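Local atomic coordinates of DUF1902 domain-containing protein (Thermus thermophilus, PDB entry 1WV8), a protein that is of unknown function, belonging to the DUF1902 family, whose membership of the Met-repressor clan hints at, but does not establish, a role in nucleic-acid binding. Residues Val6-Asp11 and Gly15-Glu20. Residues are numbered along the deposited sequence; the frame is centred on the assembly and turned at random.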
ATOM      1  N   VAL A   6      -4.542   6.316  -2.150  1.00 38.58           N
ATOM      2  CA  VAL A   6      -3.844   6.420  -3.428  1.00 37.95           C
ATOM      3  C   VAL A   6      -3.415   5.025  -3.866  1.00 40.98           C
ATOM      4  O   VAL A   6      -2.761   4.293  -3.104  1.00 31.18           O
ATOM      5  CB  VAL A   6      -2.583   7.298  -3.310  1.00 27.90           C
ATOM      6  CG1 VAL A   6      -1.819   7.331  -4.643  1.00 37.78           C
ATOM      7  CG2 VAL A   6      -2.980   8.701  -2.888  1.00 35.05           C
ATOM      8  N   GLN A   7      -3.782   4.641  -5.085  1.00 32.58           N
ATOM      9  CA  GLN A   7      -3.392   3.330  -5.575  1.00 22.36           C
ATOM     10  C   GLN A   7      -2.089   3.394  -6.355  1.00 28.84           C
ATOM     11  O   GLN A   7      -1.841   4.341  -7.105  1.00 29.45           O
ATOM     12  CB  GLN A   7      -4.467   2.720  -6.466  1.00 30.14           C
ATOM     13  CG  GLN A   7      -5.738   2.320  -5.761  1.00 20.13           C
ATOM     14  CD  GLN A   7      -6.685   3.481  -5.581  1.00 44.17           C
ATOM     15  OE1 GLN A   7      -7.014   4.170  -6.539  1.00 40.71           O
ATOM     16  NE2 GLN A   7      -7.141   3.698  -4.349  1.00 46.78           N
ATOM     17  N   ALA A   8      -1.261   2.376  -6.163  1.00 23.32           N
ATOM     18  CA  ALA A   8       0.004   2.268  -6.873  1.00 36.63           C
ATOM     19  C   ALA A   8      -0.230   1.085  -7.786  1.00 32.62           C
ATOM     20  O   ALA A   8      -0.479  -0.023  -7.316  1.00 28.67           O
ATOM     21  CB  ALA A   8       1.147   1.974  -5.916  1.00 26.26           C
ATOM     22  N   LEU A   9      -0.181   1.339  -9.087  1.00 30.94           N
ATOM     23  CA  LEU A   9      -0.418   0.299 -10.082  1.00 23.85           C
ATOM     24  C   LEU A   9       0.907  -0.045 -10.748  1.00 22.33           C
ATOM     25  O   LEU A   9       1.629   0.842 -11.214  1.00 19.34           O
ATOM     26  CB  LEU A   9      -1.433   0.824 -11.101  1.00 25.87           C
ATOM     27  CG  LEU A   9      -2.641   1.473 -10.420  1.00 24.07           C
ATOM     28  CD1 LEU A   9      -3.356   2.381 -11.383  1.00 24.43           C
ATOM     29  CD2 LEU A   9      -3.560   0.398  -9.887  1.00 16.49           C
ATOM     30  N   TRP A  10       1.245  -1.331 -10.777  1.00 22.81           N
ATOM     31  CA  TRP A  10       2.515  -1.724 -11.374  1.00 32.64           C
ATOM     32  C   TRP A  10       2.435  -1.785 -12.898  1.00 37.66           C
ATOM     33  O   TRP A  10       1.559  -2.436 -13.461  1.00 29.98           O
ATOM     34  CB  TRP A  10       2.961  -3.074 -10.833  1.00 29.95           C
ATOM     35  CG  TRP A  10       4.177  -3.628 -11.531  1.00 40.28           C
ATOM     36  CD1 TRP A  10       4.262  -4.813 -12.216  1.00 36.21           C
ATOM     37  CD2 TRP A  10       5.486  -3.050 -11.568  1.00 35.59           C
ATOM     38  NE1 TRP A  10       5.541  -5.007 -12.667  1.00 34.16           N
ATOM     39  CE2 TRP A  10       6.317  -3.941 -12.287  1.00 38.35           C
ATOM     40  CE3 TRP A  10       6.042  -1.864 -11.063  1.00 32.27           C
ATOM     41  CZ2 TRP A  10       7.681  -3.688 -12.511  1.00 35.50           C
ATOM     42  CZ3 TRP A  10       7.401  -1.611 -11.286  1.00 37.08           C
ATOM     43  CH2 TRP A  10       8.201  -2.521 -12.004  1.00 37.71           C
ATOM     44  N   ASP A  11       3.369  -1.109 -13.550  1.00 36.37           N
ATOM     45  CA  ASP A  11       3.439  -1.070 -15.006  1.00 34.60           C
ATOM     46  C   ASP A  11       4.735  -1.765 -15.435  1.00 23.77           C
ATOM     47  O   ASP A  11       5.765  -1.116 -15.651  1.00 29.49           O
ATOM     48  CB  ASP A  11       3.437   0.379 -15.492  1.00 26.49           C
ATOM     49  CG  ASP A  11       3.415   0.481 -17.020  1.00 43.45           C
ATOM     50  OD1 ASP A  11       3.802  -0.504 -17.685  1.00 32.38           O
ATOM     51  OD2 ASP A  11       3.034   1.542 -17.553  1.00 28.62           O
ATOM     52  N   GLY A  15       8.362  -0.400 -16.370  1.00 37.59           N
ATOM     53  CA  GLY A  15       9.178  -0.567 -15.177  1.00 46.28           C
ATOM     54  C   GLY A  15       8.971   0.489 -14.095  1.00 44.30           C
ATOM     55  O   GLY A  15       9.938   1.007 -13.538  1.00 40.31           O
ATOM     56  N   VAL A  16       7.715   0.811 -13.797  1.00 37.79           N
ATOM     57  CA  VAL A  16       7.398   1.804 -12.779  1.00 37.78           C
ATOM     58  C   VAL A  16       6.024   1.595 -12.148  1.00 36.92           C
ATOM     59  O   VAL A  16       5.148   0.960 -12.740  1.00 33.32           O
ATOM     60  CB  VAL A  16       7.421   3.230 -13.353  1.00 43.65           C
ATOM     61  CG1 VAL A  16       8.822   3.595 -13.802  1.00 48.38           C
ATOM     62  CG2 VAL A  16       6.446   3.338 -14.515  1.00 48.61           C
ATOM     63  N   TRP A  17       5.859   2.119 -10.935  1.00 27.34           N
ATOM     64  CA  TRP A  17       4.595   2.053 -10.207  1.00 27.02           C
ATOM     65  C   TRP A  17       3.946   3.373 -10.535  1.00 30.26           C
ATOM     66  O   TRP A  17       4.615   4.400 -10.532  1.00 31.65           O
ATOM     67  CB  TRP A  17       4.825   1.963  -8.692  1.00 29.68           C
ATOM     68  CG  TRP A  17       5.278   0.623  -8.228  1.00 18.04           C
ATOM     69  CD1 TRP A  17       6.572   0.196  -8.049  1.00 25.07           C
ATOM     70  CD2 TRP A  17       4.438  -0.464  -7.855  1.00 14.69           C
ATOM     71  NE1 TRP A  17       6.577  -1.096  -7.578  1.00 27.15           N
ATOM     72  CE2 TRP A  17       5.278  -1.523  -7.452  1.00 28.55           C
ATOM     73  CE3 TRP A  17       3.051  -0.650  -7.825  1.00 29.39           C
ATOM     74  CZ2 TRP A  17       4.768  -2.755  -7.017  1.00 28.96           C
ATOM     75  CZ3 TRP A  17       2.551  -1.870  -7.396  1.00 25.31           C
ATOM     76  CH2 TRP A  17       3.409  -2.906  -6.998  1.00 35.40           C
ATOM     77  N   VAL A  18       2.649   3.357 -10.804  1.00 30.31           N
ATOM     78  CA  VAL A  18       1.946   4.575 -11.182  1.00 34.84           C
ATOM     79  C   VAL A  18       0.863   4.941 -10.190  1.00 30.10           C
ATOM     80  O   VAL A  18       0.020   4.118  -9.866  1.00 28.24           O
ATOM     81  CB  VAL A  18       1.316   4.403 -12.584  1.00 39.57           C
ATOM     82  CG1 VAL A  18       0.382   5.560 -12.892  1.00 27.37           C
ATOM     83  CG2 VAL A  18       2.422   4.308 -13.620  1.00 33.95           C
ATOM     84  N   ALA A  19       0.880   6.185  -9.731  1.00 30.62           N
ATOM     85  CA  ALA A  19      -0.095   6.630  -8.745  1.00 30.47           C
ATOM     86  C   ALA A  19      -1.443   6.978  -9.363  1.00 39.64           C
ATOM     87  O   ALA A  19      -1.521   7.576 -10.436  1.00 44.13           O
ATOM     88  CB  ALA A  19       0.455   7.821  -7.990  1.00 33.75           C
ATOM     89  N   GLU A  20      -2.505   6.602  -8.664  1.00 34.06           N
ATOM     90  CA  GLU A  20      -3.863   6.875  -9.108  1.00 34.51           C
ATOM     91  C   GLU A  20      -4.718   7.175  -7.881  1.00 39.90           C
ATOM     92  O   GLU A  20      -4.708   6.416  -6.920  1.00 33.89           O
ATOM     93  CB  GLU A  20      -4.427   5.652  -9.842  1.00 42.39           C
ATOM     94  CG  GLU A  20      -5.877   5.774 -10.274  1.00 46.04           C
ATOM     95  CD  GLU A  20      -6.114   6.971 -11.180  1.00 63.48           C
ATOM     96  OE1 GLU A  20      -5.141   7.437 -11.817  1.00 58.32           O
ATOM     97  OE2 GLU A  20      -7.273   7.440 -11.252  1.00 55.33           O
TER
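One face of the Trp-17 indole receives Trp-10 edge first: CE3 of Trp-10 sits 3.5 Å above that plane, displaced toward the rim, and the planes meet at 51°, an edge-to-face pair. Over the same indole, Trp-10 CB lies 3.8 Å from the centroid of the six-membered ring and 16° off its normal, a CH-pi contact. At the edge, Ala-8 O approaches Trp-17 CZ3 (3.5 Å), while the methyl CB of Ala-8 packs on CE3. Trp-10 holds CG anti to its backbone N (chi1 173°), which carries its benzo ring over the start of the neighbouring strand and the residue before it, where CE3 lies 3.4 Å from Val-16 O and CH2 3.7 Å from Gly-15 C. These strands form an antiparallel beta hairpin: Gln-7/Glu-20 and Leu-9/Val-18 are hydrogen-bonded pairs, each joined by two N-H...O bonds. At the turn, Asp-11 N bonds Val-16 O (2.8 Å) but the return bond from Val-16 N is weak, and Gly-15, with positive phi, also faces Asp-11, giving a G1 beta bulge. Ala-8, Trp-17 and Ala-19 are buried on the face that Trp-10 shares; Leu-34 of helix 34-51 touches both Ala-8 and Trp-17. Were Trp-17 an alanine, Trp-10 would be likely to lose the face it rests on, and a gap would probably open beside Ala-8 and Leu-34. On the other face, Leu-9 CD1 rests against Glu-20 CB at 3.8 Å.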